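Protein (soluble lytic transglycosylase SLT70) (Escherichia coli, PDB 1QSA) cleaves the glycosidic bonds between N-acetylmuramic acid and N-acetylglucosamine in peptidoglycan, leaving a 1,6-anhydro bond in the N-acetylmuramic acid residue. Local coordinates at residues A[57-60]-A[61-65]; A[210-213]-A[214-218]; A[531-534]-A[535-538]. One frame throughout, in Å; residues are numbered along the deposited sequence.

Interaction 1 (A[57-60]-A[61-65]); sequences TVTN and FVRAN
Val-62 N donates to Val-58 O at 2.9 Å, and around this backbone bond the side chains of one turn of helix 55-64 meet. Val-62 CG2, beside its own backbone N, leans over the same carbonyl and lies 4.2 Å from CG1 of Val-58. Val-58 itself is buried against Phe-78 and Phe-94 of the two following helices. On the next flank Arg-63 doubles back, bent at chi2 and chi3 (-35° and 128°), which brings NE to Thr-59 O. That oxygen also accepts from Arg-63 N, although CG of Arg-63 crowds it in the model, so the double grip is doubtful. Thr-59 CG2 comes within 3.6 Å of Arg-63 NE, while Thr-59 OG1 bonds to Ala-55 O one turn back. Val-62 CG1 faces the centre of the guanidinium, 3.4 Å from its plane, with Thr-59 CA at the edge; NH2 reaches Gln-75 OE1 weakly. Farther on, Ala-64 N bonds to Asn-60 O at 3.0 Å. Asn-65 then folds back to place ND2 2.9 Å from Phe-61 O, nearly straight at 172°, on a lone pair in the carbonyl plane and with the oxygen in the plane of the amide. Phe-61 sends its ring between helices 38-48 and 69-84. Asn-65 N bonds to Val-62 O instead, and the side-chain amide gives Phe-61 O, beside a weak bond from Ala-64 N, the donor that a continuing helix would take from the backbone N four residues on, consistent with the chain leaving the helical path here.

Interaction 2 (A[210-213]-A[214-218]); sequences ATDF and TRQMA. With SO4 (sulfate ion), chain G.
One face of the Phe-213 ring carries Met-217 CG, 3.8 Å from the ring centroid and 17° off the normal, a CH-pi contact set slightly toward the rim. Met-217 bends at chi2 and chi3, which keeps SD 4.5 Å from the Phe-213 centroid in an oblique Met-aromatic contact. Thr-214 CG2 touches the ring at CD2, and Leu-158, Ile-161, Ile-187 and Ile-191 of two other helices also pack on Phe-213. The second flat group, the Arg-215 guanidinium, has one face over the Ala-210 to Thr-211 peptide, with Ala-210 C 3.9 Å from its plane near the centre. Its extended chain carries NE to Gln-244 O. Helix 212-228 begins here with a capping box: Thr-214 N donates to Thr-211 OG1 at 3.2 Å and 174°, and Thr-211 N returns a bond to Thr-214 OG1 at 2.9 Å. Both hydroxyls sit between backbone N and carbonyl carbon; that of Thr-214 also bonds to Gly-209 O, and that of Thr-211 to a glycerol. One turn along, Gln-216 NE2 meets Asp-212 OD2 at 3.0 Å from above the carboxylate plane, through a bent bond of 131°, leaving Gln-216 OE1 to take a bond from Arg-162. Before the helix, Ala-210 N donates to sulfate O3 at 2.9 Å; Gln-245 NE2 binds the same ion, which probably came from the crystallisation liquor.

Interaction 3 (A[531-534]-A[535-538]); sequences TSYL and QYVY
Two tyrosine rings, Tyr-533 and Tyr-536, form an oblique aromatic pair with centroids 5.8 Å apart and planes at 45°. Tyr-533 CE1 comes to the edge of the Tyr-536 ring, 3.6 Å from CD2. Both side chains leave with CG anti to the backbone N (chi1 -171° and 166°), which slants both rings toward the C-terminal end of the helix, on neighbouring courses, and lets them meet. The other apolar contacts centre on Val-537, whose CG1 lies 3.8 Å from Tyr-533 CZ. Replacing Tyr-533 with an alanine would probably strip Val-537 CG1 and the near edge of Tyr-536 of this cover and leave the Tyr-536 ring freer to turn. All of this lies on helix 523-540 of the lysozyme-like Slt-type domain, where Leu-534, packed on Tyr-552, has its side chain about 8 Å from that of Glu-478, the predicted active-site residue. Backbone bonds run from each residue of 535-538 to the one four before it, with Tyr-538 N to Leu-534 O at 2.9 Å. Among polar side chains, Gln-535 OE1 accepts from both Glu-465 N and Ile-466 N, while Thr-531 OG1 bonds to Ile-527 O.

In the fold
From the N terminus the three contacts follow in series, none nested in or crossing another; each is a local contact along a helix or at its start and closes no long loop. Interaction 1 lies on helix 55-64, where side chains reach helices 38-48, 69-84 and 88-94. Interaction 2 opens helix 212-228 and joins it to helices 154-166, 185-196 and 201-207, much farther along this all-helical, superhelical chain. Interaction 3 belongs to the Slt-type catalytic domain and binds helix 523-540 to helices 499-509, 545-554 and 556-566. The centres of the three contacts lie about 50 to 51 Å from one another, and interactions 2 and 3 sit on opposite sides of the centre of the chain.

Interaction 1 (A[57-60]-A[61-65])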
# COMPACT_ATOMS: atom_id res chain seq x y z
N THR A 57 -32.31 19.44 -4.24
CA THR A 57 -31.15 20.32 -4.13
C THR A 57 -29.87 19.51 -4.36
O THR A 57 -28.97 19.94 -5.08
CB THR A 57 -31.11 21.00 -2.75
OG1 THR A 57 -32.24 21.87 -2.63
CG2 THR A 57 -29.83 21.81 -2.57
N VAL A 58 -29.83 18.32 -3.77
CA VAL A 58 -28.66 17.46 -3.89
C VAL A 58 -28.51 16.94 -5.32
O VAL A 58 -27.41 16.97 -5.89
CB VAL A 58 -28.72 16.29 -2.88
CG1 VAL A 58 -27.47 15.41 -3.00
CG2 VAL A 58 -28.82 16.86 -1.45
N THR A 59 -29.61 16.45 -5.88
CA THR A 59 -29.62 15.95 -7.25
C THR A 59 -29.14 17.04 -8.22
O THR A 59 -28.32 16.77 -9.10
CB THR A 59 -31.05 15.52 -7.65
OG1 THR A 59 -31.42 14.39 -6.84
CG2 THR A 59 -31.14 15.14 -9.13
N ASN A 60 -29.64 18.26 -8.06
CA ASN A 60 -29.25 19.37 -8.94
C ASN A 60 -27.75 19.65 -8.85
O ASN A 60 -27.08 19.83 -9.87
CB ASN A 60 -30.05 20.64 -8.65
CG ASN A 60 -31.50 20.52 -9.11
OD1 ASN A 60 -31.87 19.61 -9.86
ND2 ASN A 60 -32.34 21.45 -8.65
N PHE A 61 -27.22 19.62 -7.63
CA PHE A 61 -25.79 19.87 -7.43
C PHE A 61 -24.93 18.78 -8.06
O PHE A 61 -23.93 19.05 -8.73
CB PHE A 61 -25.46 20.02 -5.94
CG PHE A 61 -24.01 20.28 -5.67
CD1 PHE A 61 -23.45 21.53 -5.95
CD2 PHE A 61 -23.17 19.27 -5.18
CE1 PHE A 61 -22.09 21.77 -5.74
CE2 PHE A 61 -21.82 19.51 -4.97
CZ PHE A 61 -21.28 20.77 -5.26
N VAL A 62 -25.31 17.53 -7.84
CA VAL A 62 -24.56 16.41 -8.38
C VAL A 62 -24.58 16.43 -9.92
O VAL A 62 -23.54 16.27 -10.56
CB VAL A 62 -25.12 15.07 -7.84
CG1 VAL A 62 -24.45 13.89 -8.51
CG2 VAL A 62 -24.93 15.02 -6.33
N ARG A 63 -25.74 16.70 -10.51
CA ARG A 63 -25.84 16.72 -11.98
C ARG A 63 -25.07 17.90 -12.59
O ARG A 63 -24.51 17.77 -13.68
CB ARG A 63 -27.30 16.75 -12.45
CG ARG A 63 -28.23 15.72 -11.80
CD ARG A 63 -27.58 14.37 -11.48
NE ARG A 63 -27.82 14.01 -10.08
CZ ARG A 63 -27.54 12.83 -9.53
NH1 ARG A 63 -27.00 11.84 -10.26
NH2 ARG A 63 -27.79 12.63 -8.23
N ALA A 64 -25.00 19.01 -11.87
CA ALA A 64 -24.32 20.20 -12.35
C ALA A 64 -22.80 20.14 -12.20
O ALA A 64 -22.09 20.94 -12.81
CB ALA A 64 -24.84 21.43 -11.62
N ASN A 65 -22.31 19.18 -11.43
CA ASN A 65 -20.88 19.07 -11.17
C ASN A 65 -20.37 17.64 -11.35
O ASN A 65 -19.79 17.05 -10.43
CB ASN A 65 -20.61 19.57 -9.74
CG ASN A 65 -20.96 21.04 -9.56
OD1 ASN A 65 -20.13 21.92 -9.83
ND2 ASN A 65 -22.19 21.33 -9.13

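Interaction 2 (A[210-213]-A[214-218])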
# COMPACT_ATOMS: atom_id res chain seq x y z
N ALA A 210 -14.56 -34.39 9.74
CA ALA A 210 -13.64 -33.84 8.75
C ALA A 210 -14.34 -33.61 7.42
O ALA A 210 -14.86 -34.55 6.80
CB ALA A 210 -12.43 -34.77 8.58
N THR A 211 -14.39 -32.35 7.00
CA THR A 211 -15.02 -31.95 5.75
C THR A 211 -14.14 -30.86 5.15
O THR A 211 -13.20 -30.39 5.80
CB THR A 211 -16.42 -31.33 5.99
OG1 THR A 211 -16.28 -30.12 6.74
CG2 THR A 211 -17.34 -32.28 6.76
N ASP A 212 -14.46 -30.41 3.94
CA ASP A 212 -13.68 -29.35 3.32
C ASP A 212 -13.69 -28.12 4.25
O ASP A 212 -12.67 -27.44 4.42
CB ASP A 212 -14.25 -28.98 1.96
CG ASP A 212 -13.37 -28.02 1.20
OD1 ASP A 212 -12.16 -28.32 1.05
OD2 ASP A 212 -13.88 -26.97 0.77
N PHE A 213 -14.83 -27.88 4.89
CA PHE A 213 -14.96 -26.75 5.80
C PHE A 213 -14.06 -26.87 7.04
O PHE A 213 -13.25 -25.97 7.31
CB PHE A 213 -16.43 -26.57 6.25
CG PHE A 213 -16.62 -25.48 7.27
CD1 PHE A 213 -16.58 -24.14 6.89
CD2 PHE A 213 -16.80 -25.79 8.62
CE1 PHE A 213 -16.73 -23.12 7.84
CE2 PHE A 213 -16.94 -24.78 9.58
CZ PHE A 213 -16.91 -23.44 9.19
N THR A 214 -14.19 -27.97 7.79
CA THR A 214 -13.40 -28.13 9.00
C THR A 214 -11.91 -28.26 8.73
O THR A 214 -11.10 -27.85 9.57
CB THR A 214 -13.91 -29.28 9.89
OG1 THR A 214 -13.89 -30.49 9.14
CG2 THR A 214 -15.32 -28.98 10.39
N ARG A 215 -11.54 -28.76 7.55
CA ARG A 215 -10.13 -28.90 7.20
C ARG A 215 -9.55 -27.51 6.94
O ARG A 215 -8.47 -27.18 7.42
CB ARG A 215 -9.95 -29.80 5.98
CG ARG A 215 -10.17 -31.27 6.30
CD ARG A 215 -10.18 -32.13 5.05
NE ARG A 215 -10.54 -33.51 5.37
CZ ARG A 215 -11.50 -34.20 4.77
NH1 ARG A 215 -12.23 -33.65 3.81
NH2 ARG A 215 -11.74 -35.46 5.14
N GLN A 216 -10.30 -26.67 6.23
CA GLN A 216 -9.83 -25.32 5.95
C GLN A 216 -9.76 -24.47 7.22
O GLN A 216 -8.82 -23.68 7.39
CB GLN A 216 -10.71 -24.64 4.91
CG GLN A 216 -10.57 -25.23 3.53
CD GLN A 216 -11.15 -24.31 2.50
OE1 GLN A 216 -10.78 -23.14 2.42
NE2 GLN A 216 -12.10 -24.81 1.73
N MET A 217 -10.74 -24.63 8.10
CA MET A 217 -10.77 -23.90 9.36
C MET A 217 -9.55 -24.31 10.20
O MET A 217 -8.84 -23.46 10.74
CB MET A 217 -12.06 -24.21 10.13
CG MET A 217 -13.33 -23.62 9.49
SD MET A 217 -13.39 -21.80 9.57
CE MET A 217 -13.81 -21.56 11.29
N ALA A 218 -9.29 -25.61 10.27
CA ALA A 218 -8.16 -26.10 11.06
C ALA A 218 -6.81 -25.65 10.47
O ALA A 218 -5.88 -25.37 11.21
CB ALA A 218 -8.20 -27.64 11.17
S SO4 G . -14.80 -38.10 10.75
O1 SO4 G . -15.21 -37.99 12.16
O2 SO4 G . -15.96 -37.86 9.87
O3 SO4 G . -13.75 -37.09 10.47
O4 SO4 G . -14.26 -39.45 10.50

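Interaction 3 (A[531-534]-A[535-538])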
# COMPACT_ATOMS: atom_id res chain seq x y z
N THR A 531 15.56 15.00 7.32
CA THR A 531 16.99 14.91 6.98
C THR A 531 17.82 14.67 8.24
O THR A 531 18.86 14.02 8.20
CB THR A 531 17.54 16.16 6.24
OG1 THR A 531 17.33 17.34 7.03
CG2 THR A 531 16.90 16.31 4.86
N SER A 532 17.37 15.21 9.36
CA SER A 532 18.05 15.01 10.64
C SER A 532 18.00 13.53 11.05
O SER A 532 19.04 12.93 11.32
CB SER A 532 17.47 15.90 11.74
OG SER A 532 17.89 17.24 11.54
N TYR A 533 16.82 12.90 11.00
CA TYR A 533 16.75 11.48 11.37
C TYR A 533 17.53 10.62 10.38
O TYR A 533 18.25 9.69 10.77
CB TYR A 533 15.30 11.01 11.46
CG TYR A 533 15.20 9.61 12.06
CD1 TYR A 533 15.58 9.37 13.38
CD2 TYR A 533 14.82 8.52 11.27
CE1 TYR A 533 15.61 8.06 13.90
CE2 TYR A 533 14.85 7.21 11.78
CZ TYR A 533 15.25 7.00 13.09
OH TYR A 533 15.35 5.70 13.57
N LEU A 534 17.41 10.95 9.09
CA LEU A 534 18.11 10.19 8.05
C LEU A 534 19.62 10.28 8.26
O LEU A 534 20.33 9.27 8.18
CB LEU A 534 17.71 10.72 6.67
CG LEU A 534 18.21 9.91 5.45
CD1 LEU A 534 17.70 8.47 5.50
CD2 LEU A 534 17.78 10.61 4.17
N GLN A 535 20.11 11.47 8.61
CA GLN A 535 21.54 11.67 8.88
C GLN A 535 21.95 10.85 10.12
O GLN A 535 23.02 10.25 10.15
CB GLN A 535 21.83 13.16 9.11
CG GLN A 535 23.21 13.47 9.72
CD GLN A 535 24.38 12.99 8.88
OE1 GLN A 535 24.33 12.97 7.65
NE2 GLN A 535 25.46 12.64 9.56
N TYR A 536 21.06 10.78 11.11
CA TYR A 536 21.32 10.01 12.32
C TYR A 536 21.55 8.53 12.00
O TYR A 536 22.58 7.97 12.39
CB TYR A 536 20.17 10.17 13.33
CG TYR A 536 20.19 9.17 14.47
CD1 TYR A 536 21.23 9.13 15.39
CD2 TYR A 536 19.16 8.25 14.61
CE1 TYR A 536 21.24 8.18 16.44
CE2 TYR A 536 19.16 7.31 15.64
CZ TYR A 536 20.20 7.28 16.55
OH TYR A 536 20.16 6.36 17.57
N VAL A 537 20.63 7.90 11.27
CA VAL A 537 20.82 6.48 10.94
C VAL A 537 21.97 6.27 9.95
O VAL A 537 22.64 5.24 9.97
CB VAL A 537 19.50 5.77 10.49
CG1 VAL A 537 18.50 5.73 11.65
CG2 VAL A 537 18.90 6.44 9.28
N TYR A 538 22.22 7.27 9.10
CA TYR A 538 23.31 7.20 8.14
C TYR A 538 24.67 7.11 8.86
O TYR A 538 25.44 6.17 8.65
CB TYR A 538 23.26 8.42 7.20
CG TYR A 538 24.22 8.40 6.03
CD1 TYR A 538 24.05 7.50 4.97
CD2 TYR A 538 25.27 9.32 5.94
CE1 TYR A 538 24.90 7.53 3.85
CE2 TYR A 538 26.11 9.36 4.83
CZ TYR A 538 25.91 8.46 3.79
OH TYR A 538 26.74 8.48 2.69